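Haloalkane dehalogenase (Mycobacterium rhodesiae, PDB 4MJ3) catalyses the hydrolytic removal of halogen from haloalkanes, yielding an alcohol and a halide ion, and adopts the alpha/beta hydrolase fold. Local coordinates at residues V117-Q122 with A141-A146; G46-L51 with G73-A78; A100-M105 with G126-R131; A145-L150 with S244-S249; R63-V68 with F281-K286. All coordinates share one frame; numbering follows the deposited sequence.

Interaction 1: residues V117-Q122 with A141-A146; sequences VTLVCQ and ARVVAA
Val144 N donates to Leu119 O at 2.7 Å, the shortest rung of a ladder joining two parallel neighbours, strands 117-121 and 142-145, deep in the central sheet of the alpha/beta hydrolase fold. Three further rungs are Leu119 N to Arg142 O, Cys121 N to Val144 O and Ala146 N to Cys121 O, the last at 3.0 Å. At the start of the ladder Val117 O takes two weak bonds, from Ala141 N and Arg142 N, where the chain turns its corner into the second strand. A side-chain bond reinforces this end: Arg142 NH1 gives a proton to Thr118 OG1 at 2.8 Å, and the hydroxyl oxygen lies almost exactly in the guanidinium plane. Threonine suits the place because it offers a hydroxyl to the arginine and a beta-branch to the strand; its chi1 of -65° sets OG1 anti to the carbonyl carbon, while CG2 stays 4.0 Å from Arg142 CB. The other end of the guanidinium, NH2, forms a salt bridge with Glu47 and also bonds Asn301 O. Beta-branched residues fill the same face further along: Val120 CG2 lies 4.0 Å from Val144 CB, the two side chains pointing the same way, and helix 282-300 packs over them. On the face of Leu119, Cys121 and Val143, helix 124-135 takes over, with Leu119 CD2 4.4 Å from Val143 CG1. Small Cys121 follows; with chi1 near 61° its sulfur lies between backbone N and carbonyl carbon, which leaves SG 3.6 Å from Val144 O.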
# COMPACT_ATOMS: atom_id res chain seq x y z
N VAL A 117 -10.29 -6.40 -10.49
CA VAL A 117 -9.58 -5.27 -9.93
C VAL A 117 -8.27 -4.96 -10.65
O VAL A 117 -7.52 -5.89 -10.99
CB VAL A 117 -9.28 -5.57 -8.44
CG1 VAL A 117 -8.37 -4.53 -7.83
CG2 VAL A 117 -10.58 -5.68 -7.68
N THR A 118 -7.99 -3.67 -10.86
CA THR A 118 -6.65 -3.21 -11.24
C THR A 118 -5.95 -2.72 -9.97
O THR A 118 -6.27 -1.66 -9.43
CB THR A 118 -6.71 -2.13 -12.33
OG1 THR A 118 -7.25 -2.71 -13.53
CG2 THR A 118 -5.32 -1.57 -12.65
N LEU A 119 -5.02 -3.53 -9.48
CA LEU A 119 -4.28 -3.19 -8.28
C LEU A 119 -3.18 -2.20 -8.60
O LEU A 119 -2.39 -2.41 -9.52
CB LEU A 119 -3.68 -4.44 -7.67
CG LEU A 119 -2.79 -4.25 -6.43
CD1 LEU A 119 -3.59 -3.69 -5.27
CD2 LEU A 119 -2.17 -5.59 -6.05
N VAL A 120 -3.10 -1.14 -7.81
CA VAL A 120 -1.95 -0.24 -7.83
C VAL A 120 -1.37 -0.26 -6.41
O VAL A 120 -2.07 0.04 -5.44
CB VAL A 120 -2.34 1.18 -8.19
CG1 VAL A 120 -1.13 2.10 -8.12
CG2 VAL A 120 -3.01 1.21 -9.57
N CYS A 121 -0.10 -0.63 -6.30
CA CYS A 121 0.45 -0.88 -4.97
C CYS A 121 1.88 -0.36 -4.83
O CYS A 121 2.63 -0.35 -5.79
CB CYS A 121 0.37 -2.37 -4.65
SG CYS A 121 1.28 -3.48 -5.77
N GLN A 122 2.20 0.04 -3.61
CA GLN A 122 3.49 0.65 -3.27
C GLN A 122 3.83 0.26 -1.83
O GLN A 122 2.93 0.12 -1.00
CB GLN A 122 3.34 2.17 -3.39
CG GLN A 122 4.58 3.00 -3.09
CD GLN A 122 4.61 3.59 -1.67
OE1 GLN A 122 3.62 3.60 -0.96
NE2 GLN A 122 5.77 4.10 -1.28
N ALA A 141 -7.74 -8.20 -12.48
CA ALA A 141 -7.66 -8.09 -13.92
C ALA A 141 -6.27 -7.64 -14.37
O ALA A 141 -5.78 -8.08 -15.42
CB ALA A 141 -8.72 -7.12 -14.43
N ARG A 142 -5.67 -6.73 -13.60
CA ARG A 142 -4.36 -6.13 -13.94
C ARG A 142 -3.65 -5.72 -12.66
O ARG A 142 -4.29 -5.54 -11.62
CB ARG A 142 -4.50 -4.89 -14.80
CG ARG A 142 -5.49 -4.99 -15.95
CD ARG A 142 -5.56 -3.69 -16.69
NE ARG A 142 -6.66 -3.66 -17.64
CZ ARG A 142 -7.92 -3.34 -17.35
NH1 ARG A 142 -8.32 -3.04 -16.11
NH2 ARG A 142 -8.83 -3.36 -18.32
N VAL A 143 -2.33 -5.56 -12.74
CA VAL A 143 -1.52 -5.15 -11.59
C VAL A 143 -0.50 -4.08 -12.01
O VAL A 143 0.16 -4.23 -13.04
CB VAL A 143 -0.78 -6.35 -10.97
CG1 VAL A 143 0.10 -5.88 -9.82
CG2 VAL A 143 -1.76 -7.42 -10.53
N VAL A 144 -0.42 -3.01 -11.23
CA VAL A 144 0.63 -2.00 -11.34
C VAL A 144 1.44 -2.04 -10.05
O VAL A 144 0.89 -1.84 -8.96
CB VAL A 144 0.04 -0.59 -11.53
CG1 VAL A 144 1.17 0.43 -11.64
CG2 VAL A 144 -0.84 -0.58 -12.75
N ALA A 145 2.72 -2.34 -10.17
CA ALA A 145 3.63 -2.34 -9.03
C ALA A 145 4.53 -1.13 -9.11
O ALA A 145 5.18 -0.90 -10.13
CB ALA A 145 4.47 -3.61 -9.03
N ALA A 146 4.60 -0.37 -8.03
CA ALA A 146 5.42 0.83 -7.97
C ALA A 146 6.14 0.92 -6.64
O ALA A 146 5.51 1.13 -5.60
CB ALA A 146 4.55 2.06 -8.16

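Interaction 2: residues G46-L51 with G73-A78; sequences GEVVLL and GLRAVA
Leu51 N reaches Val77 O at 2.7 Å, the tightest direct bond between strands 48-51 and 75-78, which lie parallel and adjacent and bracket helix 66-71 as a beta-alpha-beta crossover of the alpha/beta hydrolase sheet. The same oxygen also receives a CA-H contact from Leu50. Val49 works in both directions, its N bonding to Arg75 O at 2.8 Å and its O accepting from Val77 N in a nearly straight bond (177°). Arg75 N begins the ladder at the start of the two strands, donating to Glu47 O from 35° above the carbonyl plane. There the sheet meets solvent and water takes part: one molecule gives a proton to Gly46 O at 2.6 Å and accepts one from Arg75 NH1, lying in the guanidinium plane, while another joins Glu47 N to Gly73 O. Gly46 passes close to Gly73 O, with little room for a side chain, and glycine fits position 73 because the backbone has positive phi in the Schellman motif that ends the helix. Arg75 suits this border: its extended aliphatic chain packs beside Val48, with NH1 3.7 Å from Val48 CG2, and its NH2 is paired with Asp40. Aliphatic residues fill the rest. On the face turned to helices 66-71 and 282-300, Val49 CG2 meets Leu74 CD1 at 3.9 Å, and Leu51 lies beside the methyls of Ala76 and Ala78, whose smallness leaves room for it. On the opposite face Leu50, with CG anti to N (chi1 178°), brings CD1 within 4.0 Å of Val77 CG1.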
# COMPACT_ATOMS: atom_id res chain seq x y z
N GLY A 46 -17.63 1.88 -13.03
CA GLY A 46 -16.32 2.03 -13.65
C GLY A 46 -15.45 0.83 -13.33
O GLY A 46 -15.70 0.14 -12.34
N GLU A 47 -14.45 0.57 -14.16
CA GLU A 47 -13.45 -0.45 -13.82
C GLU A 47 -12.74 -0.03 -12.54
O GLU A 47 -12.36 1.13 -12.39
CB GLU A 47 -12.41 -0.64 -14.91
CG GLU A 47 -12.96 -1.28 -16.17
CD GLU A 47 -11.85 -1.68 -17.12
OE1 GLU A 47 -11.14 -2.64 -16.82
OE2 GLU A 47 -11.71 -1.03 -18.17
N VAL A 48 -12.58 -0.99 -11.64
CA VAL A 48 -12.05 -0.69 -10.32
C VAL A 48 -10.53 -0.59 -10.37
O VAL A 48 -9.86 -1.51 -10.85
CB VAL A 48 -12.45 -1.78 -9.30
CG1 VAL A 48 -11.71 -1.59 -7.98
CG2 VAL A 48 -13.95 -1.80 -9.10
N VAL A 49 -10.01 0.49 -9.80
CA VAL A 49 -8.58 0.62 -9.54
C VAL A 49 -8.42 0.66 -8.03
O VAL A 49 -8.92 1.58 -7.37
CB VAL A 49 -8.03 1.90 -10.16
CG1 VAL A 49 -6.53 2.03 -9.89
CG2 VAL A 49 -8.34 1.93 -11.66
N LEU A 50 -7.76 -0.35 -7.48
CA LEU A 50 -7.58 -0.46 -6.03
C LEU A 50 -6.22 0.06 -5.66
O LEU A 50 -5.20 -0.47 -6.11
CB LEU A 50 -7.73 -1.92 -5.59
CG LEU A 50 -7.52 -2.18 -4.11
CD1 LEU A 50 -8.54 -1.45 -3.25
CD2 LEU A 50 -7.61 -3.68 -3.89
N LEU A 51 -6.21 1.09 -4.81
CA LEU A 51 -5.00 1.82 -4.45
C LEU A 51 -4.59 1.48 -3.03
O LEU A 51 -5.28 1.83 -2.08
CB LEU A 51 -5.27 3.33 -4.54
CG LEU A 51 -5.82 3.83 -5.88
CD1 LEU A 51 -6.37 5.24 -5.74
CD2 LEU A 51 -4.77 3.77 -6.96
N GLY A 73 -12.73 8.03 -16.08
CA GLY A 73 -13.89 7.15 -16.10
C GLY A 73 -13.71 5.87 -15.30
O GLY A 73 -14.52 4.94 -15.41
N LEU A 74 -12.67 5.83 -14.48
CA LEU A 74 -12.40 4.66 -13.63
C LEU A 74 -12.99 4.88 -12.24
O LEU A 74 -13.29 6.01 -11.84
CB LEU A 74 -10.89 4.43 -13.54
CG LEU A 74 -10.21 4.30 -14.92
CD1 LEU A 74 -8.70 4.29 -14.78
CD2 LEU A 74 -10.71 3.05 -15.62
N ARG A 75 -13.15 3.78 -11.51
CA ARG A 75 -13.60 3.82 -10.12
C ARG A 75 -12.39 3.59 -9.21
O ARG A 75 -11.81 2.51 -9.19
CB ARG A 75 -14.65 2.74 -9.89
CG ARG A 75 -15.18 2.66 -8.47
CD ARG A 75 -16.28 1.63 -8.36
NE ARG A 75 -16.54 1.28 -6.97
CZ ARG A 75 -16.97 0.09 -6.55
NH1 ARG A 75 -17.16 -0.91 -7.40
NH2 ARG A 75 -17.20 -0.10 -5.26
N ALA A 76 -12.06 4.60 -8.42
CA ALA A 76 -10.91 4.54 -7.55
C ALA A 76 -11.35 4.14 -6.14
O ALA A 76 -12.18 4.81 -5.52
CB ALA A 76 -10.21 5.89 -7.52
N VAL A 77 -10.74 3.07 -5.65
CA VAL A 77 -10.99 2.60 -4.31
C VAL A 77 -9.66 2.54 -3.58
O VAL A 77 -8.69 2.00 -4.10
CB VAL A 77 -11.66 1.21 -4.34
CG1 VAL A 77 -11.90 0.71 -2.94
CG2 VAL A 77 -12.95 1.30 -5.14
N ALA A 78 -9.58 3.16 -2.40
CA ALA A 78 -8.35 3.17 -1.61
C ALA A 78 -8.71 2.73 -0.20
O ALA A 78 -9.67 3.22 0.39
CB ALA A 78 -7.74 4.57 -1.58
O HOH W 1 -17.36 -0.70 -10.48
O HOH W 2 -14.39 2.17 -16.46

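Interaction 3: residues A100-M105 with G126-R131; sequences AHVDWM and GLIGLR
Ile128 points toward helix 98-112 and lies between His101 and Met105, one helical turn apart, in a helix-helix crossing of the alpha/beta hydrolase fold. The segments 100-105 and 126-131 cross at -64°, their axes 9.6 Å apart, so only a few side chains touch. The two branches of isoleucine divide the work. Its side chain crosses that of His101 obliquely, CD1 lying 3.7 Å from His101 CB, while the imidazole itself leans away to stack with Phe212. CG2, anti to the backbone N, meets the CB of Met105 (present as selenomethionine) at 4.0 Å, the two side chains crossing at about a right angle. A branched residue thus touches both neighbours without a long reach. Val102 carries the other end of the contact. Its CG2 touches Ile128 CG2 at 4.3 Å and also covers part of the Arg131 guanidinium, where aliphatic carbon rests on the flat, poorly hydrated face and leaves the edge for polar bonds: NE pairs with Glu135 and NH1 with Asn228. Valine and arginine cross nearly at right angles, and CG2 sits 3.8 Å above the guanidinium plane, offset toward the rim.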
# COMPACT_ATOMS: atom_id res chain seq x y z
N ALA A 100 -1.95 -11.51 9.28
CA ALA A 100 -3.10 -10.77 9.74
C ALA A 100 -3.47 -9.66 8.76
O ALA A 100 -4.67 -9.44 8.48
CB ALA A 100 -2.86 -10.21 11.14
N HIS A 101 -2.46 -8.95 8.25
CA HIS A 101 -2.71 -7.86 7.31
C HIS A 101 -3.31 -8.37 6.01
O HIS A 101 -4.23 -7.75 5.44
CB HIS A 101 -1.43 -7.07 7.01
CG HIS A 101 -1.10 -6.03 8.03
ND1 HIS A 101 -1.90 -4.92 8.23
CD2 HIS A 101 -0.07 -5.91 8.89
CE1 HIS A 101 -1.35 -4.16 9.16
NE2 HIS A 101 -0.25 -4.74 9.58
N VAL A 102 -2.80 -9.50 5.54
CA VAL A 102 -3.32 -10.16 4.36
C VAL A 102 -4.78 -10.53 4.58
O VAL A 102 -5.62 -10.26 3.71
CB VAL A 102 -2.45 -11.38 4.00
CG1 VAL A 102 -3.15 -12.33 3.03
CG2 VAL A 102 -1.12 -10.91 3.43
N ASP A 103 -5.08 -11.14 5.72
CA ASP A 103 -6.46 -11.58 6.00
C ASP A 103 -7.40 -10.38 6.17
O ASP A 103 -8.56 -10.39 5.68
CB ASP A 103 -6.52 -12.49 7.23
CG ASP A 103 -5.88 -13.87 6.99
OD1 ASP A 103 -5.72 -14.26 5.81
OD2 ASP A 103 -5.49 -14.52 7.97
N TRP A 104 -6.93 -9.35 6.85
CA TRP A 104 -7.75 -8.14 7.04
C TRP A 104 -8.03 -7.44 5.72
O TRP A 104 -9.17 -7.08 5.42
CB TRP A 104 -7.05 -7.16 7.99
CG TRP A 104 -7.04 -7.57 9.42
CD1 TRP A 104 -8.02 -8.23 10.10
CD2 TRP A 104 -6.00 -7.31 10.37
NE1 TRP A 104 -7.65 -8.37 11.43
CE2 TRP A 104 -6.42 -7.81 11.62
CE3 TRP A 104 -4.77 -6.65 10.29
CZ2 TRP A 104 -5.64 -7.71 12.77
CZ3 TRP A 104 -3.99 -6.53 11.43
CH2 TRP A 104 -4.42 -7.09 12.66
N MSE A 105 -7.01 -7.29 4.88
CA MSE A 105 -7.20 -6.64 3.59
C MSE A 105 -8.11 -7.43 2.66
O MSE A 105 -8.97 -6.85 1.98
CB MSE A 105 -5.85 -6.35 2.93
CG MSE A 105 -5.95 -5.69 1.57
SE MSE A 105 -6.98 -3.99 1.60
CE MSE A 105 -5.74 -2.86 2.59
N GLY A 126 2.00 -3.21 -1.63
CA GLY A 126 2.38 -4.29 -2.52
C GLY A 126 2.83 -5.57 -1.82
O GLY A 126 2.57 -6.67 -2.31
N LEU A 127 3.53 -5.48 -0.70
CA LEU A 127 3.86 -6.71 0.05
C LEU A 127 2.58 -7.47 0.37
O LEU A 127 2.53 -8.69 0.29
CB LEU A 127 4.65 -6.44 1.31
CG LEU A 127 6.16 -6.32 1.14
CD1 LEU A 127 6.54 -4.98 0.52
CD2 LEU A 127 6.86 -6.49 2.47
N ILE A 128 1.52 -6.73 0.70
CA ILE A 128 0.21 -7.33 0.97
C ILE A 128 -0.54 -7.60 -0.33
O ILE A 128 -0.98 -8.73 -0.57
CB ILE A 128 -0.62 -6.42 1.90
CG1 ILE A 128 0.04 -6.37 3.28
CG2 ILE A 128 -2.04 -6.93 2.01
CD1 ILE A 128 -0.31 -5.15 4.08
N GLY A 129 -0.63 -6.60 -1.18
CA GLY A 129 -1.38 -6.71 -2.43
C GLY A 129 -0.86 -7.78 -3.39
O GLY A 129 -1.66 -8.54 -3.95
N LEU A 130 0.45 -7.86 -3.58
CA LEU A 130 1.02 -8.87 -4.48
C LEU A 130 0.83 -10.28 -3.92
O LEU A 130 0.62 -11.24 -4.68
CB LEU A 130 2.49 -8.59 -4.77
CG LEU A 130 2.81 -7.31 -5.53
CD1 LEU A 130 4.31 -7.06 -5.52
CD2 LEU A 130 2.28 -7.38 -6.95
N ARG A 131 0.87 -10.44 -2.60
CA ARG A 131 0.53 -11.71 -2.00
C ARG A 131 -0.93 -12.07 -2.28
O ARG A 131 -1.23 -13.23 -2.59
CB ARG A 131 0.81 -11.69 -0.51
CG ARG A 131 0.40 -12.98 0.17
CD ARG A 131 1.27 -13.31 1.37
NE ARG A 131 0.53 -14.16 2.29
CZ ARG A 131 0.88 -14.41 3.54
NH1 ARG A 131 2.00 -13.91 4.05
NH2 ARG A 131 0.09 -15.17 4.29

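Interaction 4: residues A145-L150 with S244-S249; sequences AANTML and SAFSDS
Phe246 lays one face of its ring against the backbone of residues 146-147, with Asn147 N 3.3 Å above the ring plane and over its centre. The carbon of the same peptide, Ala146 C, lies over the rim. The aromatic ring therefore serves as a flat cover for a peptide group where the two segments leave the parallel sheet. Ala145 O approaches the ring obliquely, and its own bond comes from Ala245 N at 3.0 Å, a nearly straight rung continuing the strand pairing. Around the far end of the ring Thr148 O comes within 3.2 Å of Phe246 CZ; it is buried without a polar partner in the model. Asn147 CG stands anti to its carbonyl carbon (chi1 -65°), which brings the amide to Ser247. Its OD1 accepts from Ser247 N at 3.0 Å, the donor tilted 26° from the carbonyl plane, and its ND2 gives a proton to Ser247 OG at 2.9 Å and also bonds His280 O. Asparagine suits this site, combining donor and acceptor in one flat group and tolerating the positive phi of its backbone. Ala245 O, close to Ala146 CB, is another buried carbonyl with no polar partner in the model. The contact joins the loops beyond strands 140-145 and 242-244, at the sheet's edge: Leu282 of helix 282-300 packs on Ala146 and Asn147, while helix 256-263 touches Ala145 through Leu260 and Phe246 through Glu257.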
# COMPACT_ATOMS: atom_id res chain seq x y z
N ALA A 145 2.72 -2.34 -10.17
CA ALA A 145 3.63 -2.34 -9.03
C ALA A 145 4.53 -1.13 -9.11
O ALA A 145 5.18 -0.90 -10.13
CB ALA A 145 4.47 -3.61 -9.03
N ALA A 146 4.60 -0.37 -8.03
CA ALA A 146 5.42 0.83 -7.97
C ALA A 146 6.14 0.92 -6.64
O ALA A 146 5.51 1.13 -5.60
CB ALA A 146 4.55 2.06 -8.16
N ASN A 147 7.47 0.78 -6.67
CA ASN A 147 8.29 0.90 -5.46
C ASN A 147 7.79 -0.05 -4.39
O ASN A 147 7.39 0.36 -3.28
CB ASN A 147 8.33 2.34 -4.96
CG ASN A 147 9.02 3.28 -5.93
OD1 ASN A 147 9.59 2.86 -6.93
ND2 ASN A 147 8.99 4.57 -5.60
N THR A 148 7.85 -1.33 -4.73
CA THR A 148 7.37 -2.38 -3.85
C THR A 148 8.09 -3.69 -4.21
O THR A 148 8.96 -3.70 -5.08
CB THR A 148 5.84 -2.52 -3.95
OG1 THR A 148 5.37 -3.37 -2.90
CG2 THR A 148 5.41 -3.06 -5.30
N MSE A 149 7.72 -4.77 -3.52
CA MSE A 149 8.26 -6.12 -3.80
C MSE A 149 7.43 -7.14 -3.07
O MSE A 149 6.54 -6.79 -2.29
CB MSE A 149 9.70 -6.36 -3.38
CG MSE A 149 10.56 -6.85 -4.56
SE MSE A 149 10.28 -8.54 -5.56
CE MSE A 149 11.96 -9.35 -4.95
N LEU A 150 7.76 -8.40 -3.30
CA LEU A 150 7.17 -9.53 -2.56
C LEU A 150 8.31 -10.38 -2.05
O LEU A 150 8.70 -11.36 -2.69
CB LEU A 150 6.21 -10.34 -3.41
CG LEU A 150 5.52 -11.54 -2.73
CD1 LEU A 150 4.90 -11.17 -1.39
CD2 LEU A 150 4.46 -12.16 -3.61
N SER A 244 5.22 -2.45 -14.48
CA SER A 244 6.23 -1.94 -13.58
C SER A 244 6.28 -0.43 -13.77
O SER A 244 6.56 0.04 -14.86
CB SER A 244 7.60 -2.56 -13.90
OG SER A 244 8.58 -2.06 -13.02
N ALA A 245 6.01 0.31 -12.69
CA ALA A 245 6.01 1.76 -12.67
C ALA A 245 6.72 2.29 -11.42
O ALA A 245 6.19 3.15 -10.69
CB ALA A 245 4.58 2.28 -12.75
N PHE A 246 7.94 1.80 -11.20
CA PHE A 246 8.80 2.27 -10.13
C PHE A 246 9.36 3.65 -10.48
O PHE A 246 9.40 4.06 -11.65
CB PHE A 246 9.98 1.30 -9.91
CG PHE A 246 9.64 0.01 -9.24
CD1 PHE A 246 8.57 -0.80 -9.68
CD2 PHE A 246 10.41 -0.45 -8.17
CE1 PHE A 246 8.31 -2.02 -9.07
CE2 PHE A 246 10.16 -1.69 -7.56
CZ PHE A 246 9.09 -2.46 -8.00
N SER A 247 9.78 4.40 -9.45
CA SER A 247 10.44 5.68 -9.65
C SER A 247 11.94 5.51 -9.71
O SER A 247 12.47 4.41 -9.51
CB SER A 247 10.05 6.66 -8.54
OG SER A 247 10.61 6.25 -7.30
N ASP A 248 12.64 6.61 -10.00
CA ASP A 248 14.08 6.56 -10.22
C ASP A 248 14.95 6.90 -9.01
O ASP A 248 16.17 6.82 -9.10
CB ASP A 248 14.47 7.46 -11.41
CG ASP A 248 14.12 8.92 -11.21
OD1 ASP A 248 13.58 9.31 -10.16
OD2 ASP A 248 14.37 9.71 -12.16
N SER A 249 14.33 7.29 -7.90
CA SER A 249 15.09 7.81 -6.77
C SER A 249 14.70 7.15 -5.46
O SER A 249 14.58 7.83 -4.44
CB SER A 249 14.94 9.34 -6.68
OG SER A 249 15.24 9.96 -7.94
O HOH W 3 12.34 2.14 -6.91

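Interaction 5: residues R63-V68 with F281-K286; sequences RWMIPV and FLQEDK
The first turn of the C-terminal helix, 282-300, meets the lead-in to helix 66-71 through a two-pronged salt bridge within the alpha/beta hydrolase fold. Arg63 grips the Glu284 carboxylate end-on: NH1 reaches OE2 at 2.7 Å in an almost straight bond, and NH2 reaches OE1 at 2.9 Å. The two flat groups are twisted 42° apart, yet both oxygens are met on their syn side. Glu284 OE2 also bonds Tyr196 OH, and Arg63 NH1 also bonds Tyr60 O, so the buried charges have further partners. Trp64 NE1 lies 3.3 Å above the guanidinium plane, offset toward the rim, and Arg63 CG sits over the indole, whose edge faces Gln283 O, 3.5 Å from CD1. The broad indole covers part of one guanidinium face, while Trp64 itself is exposed. A water bridges the backbones, accepting from Trp64 N and donating to Gln283 O. Next along the chain, Met65, present as selenomethionine, brings its SE 3.8 Å from the CG of Gln283, whose chain bends at chi2, where NE2 makes weak bonds to Tyr62 OH and Gln122 OE1. Two helices packed on the same side of the central sheet, one following an early strand and the other closing the chain, are typical of the alpha/beta hydrolase fold.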
# COMPACT_ATOMS: atom_id res chain seq x y z
N ARG A 63 -4.16 11.00 -2.83
CA ARG A 63 -5.05 12.13 -3.13
C ARG A 63 -4.81 12.82 -4.47
O ARG A 63 -5.76 13.36 -5.05
CB ARG A 63 -5.02 13.18 -2.01
CG ARG A 63 -3.76 14.03 -1.96
CD ARG A 63 -3.60 14.67 -0.58
NE ARG A 63 -2.38 15.45 -0.48
CZ ARG A 63 -1.16 14.95 -0.32
NH1 ARG A 63 -0.97 13.62 -0.26
NH2 ARG A 63 -0.12 15.76 -0.24
N TRP A 64 -3.58 12.83 -4.96
CA TRP A 64 -3.31 13.42 -6.27
C TRP A 64 -3.69 12.50 -7.44
O TRP A 64 -3.93 12.97 -8.56
CB TRP A 64 -1.84 13.84 -6.41
CG TRP A 64 -1.31 14.67 -5.31
CD1 TRP A 64 -0.28 14.35 -4.48
CD2 TRP A 64 -1.76 15.96 -4.90
NE1 TRP A 64 -0.06 15.37 -3.57
CE2 TRP A 64 -0.95 16.37 -3.83
CE3 TRP A 64 -2.77 16.82 -5.35
CZ2 TRP A 64 -1.12 17.60 -3.17
CZ3 TRP A 64 -2.94 18.06 -4.70
CH2 TRP A 64 -2.12 18.42 -3.62
N MSE A 65 -3.75 11.20 -7.19
CA MSE A 65 -4.04 10.19 -8.22
C MSE A 65 -5.52 10.00 -8.43
O MSE A 65 -5.97 9.80 -9.56
CB MSE A 65 -3.40 8.86 -7.81
CG MSE A 65 -1.91 9.04 -7.90
SE MSE A 65 -0.99 7.32 -7.57
CE MSE A 65 -1.68 6.20 -8.99
N ILE A 66 -6.30 10.07 -7.35
CA ILE A 66 -7.72 9.80 -7.44
C ILE A 66 -8.47 10.65 -8.49
O ILE A 66 -9.20 10.09 -9.31
CB ILE A 66 -8.40 9.85 -6.04
CG1 ILE A 66 -7.92 8.66 -5.20
CG2 ILE A 66 -9.91 9.83 -6.18
CD1 ILE A 66 -8.15 8.82 -3.72
N PRO A 67 -8.29 12.00 -8.51
CA PRO A 67 -9.02 12.79 -9.49
C PRO A 67 -8.69 12.45 -10.95
O PRO A 67 -9.57 12.51 -11.79
CB PRO A 67 -8.60 14.23 -9.17
CG PRO A 67 -8.22 14.19 -7.73
CD PRO A 67 -7.55 12.86 -7.57
N VAL A 68 -7.45 12.08 -11.23
CA VAL A 68 -7.03 11.67 -12.58
C VAL A 68 -7.75 10.37 -12.99
O VAL A 68 -8.28 10.28 -14.09
CB VAL A 68 -5.51 11.45 -12.64
CG1 VAL A 68 -5.08 10.92 -14.00
CG2 VAL A 68 -4.78 12.75 -12.32
N PHE A 281 8.04 7.53 -1.90
CA PHE A 281 6.63 7.90 -1.87
C PHE A 281 6.30 8.65 -3.15
O PHE A 281 6.02 9.85 -3.15
CB PHE A 281 6.29 8.71 -0.62
CG PHE A 281 6.48 7.94 0.64
CD1 PHE A 281 5.53 7.01 1.05
CD2 PHE A 281 7.61 8.09 1.39
CE1 PHE A 281 5.68 6.26 2.20
CE2 PHE A 281 7.80 7.34 2.55
CZ PHE A 281 6.82 6.44 2.97
N LEU A 282 6.35 7.91 -4.26
CA LEU A 282 6.28 8.53 -5.57
C LEU A 282 4.93 9.21 -5.83
O LEU A 282 4.84 10.10 -6.68
CB LEU A 282 6.61 7.53 -6.68
CG LEU A 282 5.56 6.52 -7.14
CD1 LEU A 282 6.11 5.79 -8.37
CD2 LEU A 282 5.23 5.50 -6.05
N GLN A 283 3.90 8.80 -5.10
CA GLN A 283 2.57 9.39 -5.23
C GLN A 283 2.56 10.84 -4.75
O GLN A 283 1.70 11.61 -5.17
CB GLN A 283 1.52 8.58 -4.47
CG GLN A 283 1.57 7.07 -4.72
CD GLN A 283 2.35 6.32 -3.67
OE1 GLN A 283 3.41 6.78 -3.22
NE2 GLN A 283 1.85 5.15 -3.27
N GLU A 284 3.47 11.20 -3.85
CA GLU A 284 3.62 12.59 -3.40
C GLU A 284 4.35 13.45 -4.39
O GLU A 284 4.01 14.61 -4.58
CB GLU A 284 4.39 12.70 -2.08
CG GLU A 284 3.60 12.35 -0.85
CD GLU A 284 2.46 13.30 -0.54
OE1 GLU A 284 2.37 14.45 -1.04
OE2 GLU A 284 1.58 12.84 0.20
N ASP A 285 5.38 12.90 -5.02
CA ASP A 285 6.22 13.65 -5.94
C ASP A 285 5.64 13.76 -7.33
O ASP A 285 5.75 14.80 -7.97
CB ASP A 285 7.60 12.97 -6.02
CG ASP A 285 8.41 13.11 -4.73
OD1 ASP A 285 8.16 14.04 -3.95
OD2 ASP A 285 9.33 12.27 -4.50
N LYS A 286 5.05 12.67 -7.82
CA LYS A 286 4.63 12.56 -9.22
C LYS A 286 3.33 11.75 -9.33
O LYS A 286 3.17 10.89 -10.20
CB LYS A 286 5.74 11.89 -10.05
CG LYS A 286 7.06 12.66 -10.13
CD LYS A 286 6.92 13.94 -10.96
CE LYS A 286 8.19 14.78 -10.90
NZ LYS A 286 8.08 15.92 -11.84
O HOH W 4 -1.27 11.09 -4.85

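Overall arrangement
Interactions 1 and 2 are rungs of one sheet: strands 117-121 and 48-52 are neighbours, so Val120 N bonds directly to Leu50 O. Both rest on backbone bonds and aliphatic faces, but interaction 2 reaches solvent at one end and brings in water. Interaction 4 takes the far side of strand 140-145 to strand 242-244, sharing Ala145 and Ala146 with interaction 1, and adds amide bonds and a ring. Interactions 3 and 5 are helix contacts about 22 Å apart between centres, on opposite sides of the chain's centre; both are mainly buried, interaction 3 largely aliphatic, interaction 5 an ion pair with an exposed tryptophan at its edge. Leu282 links interactions 4 and 5.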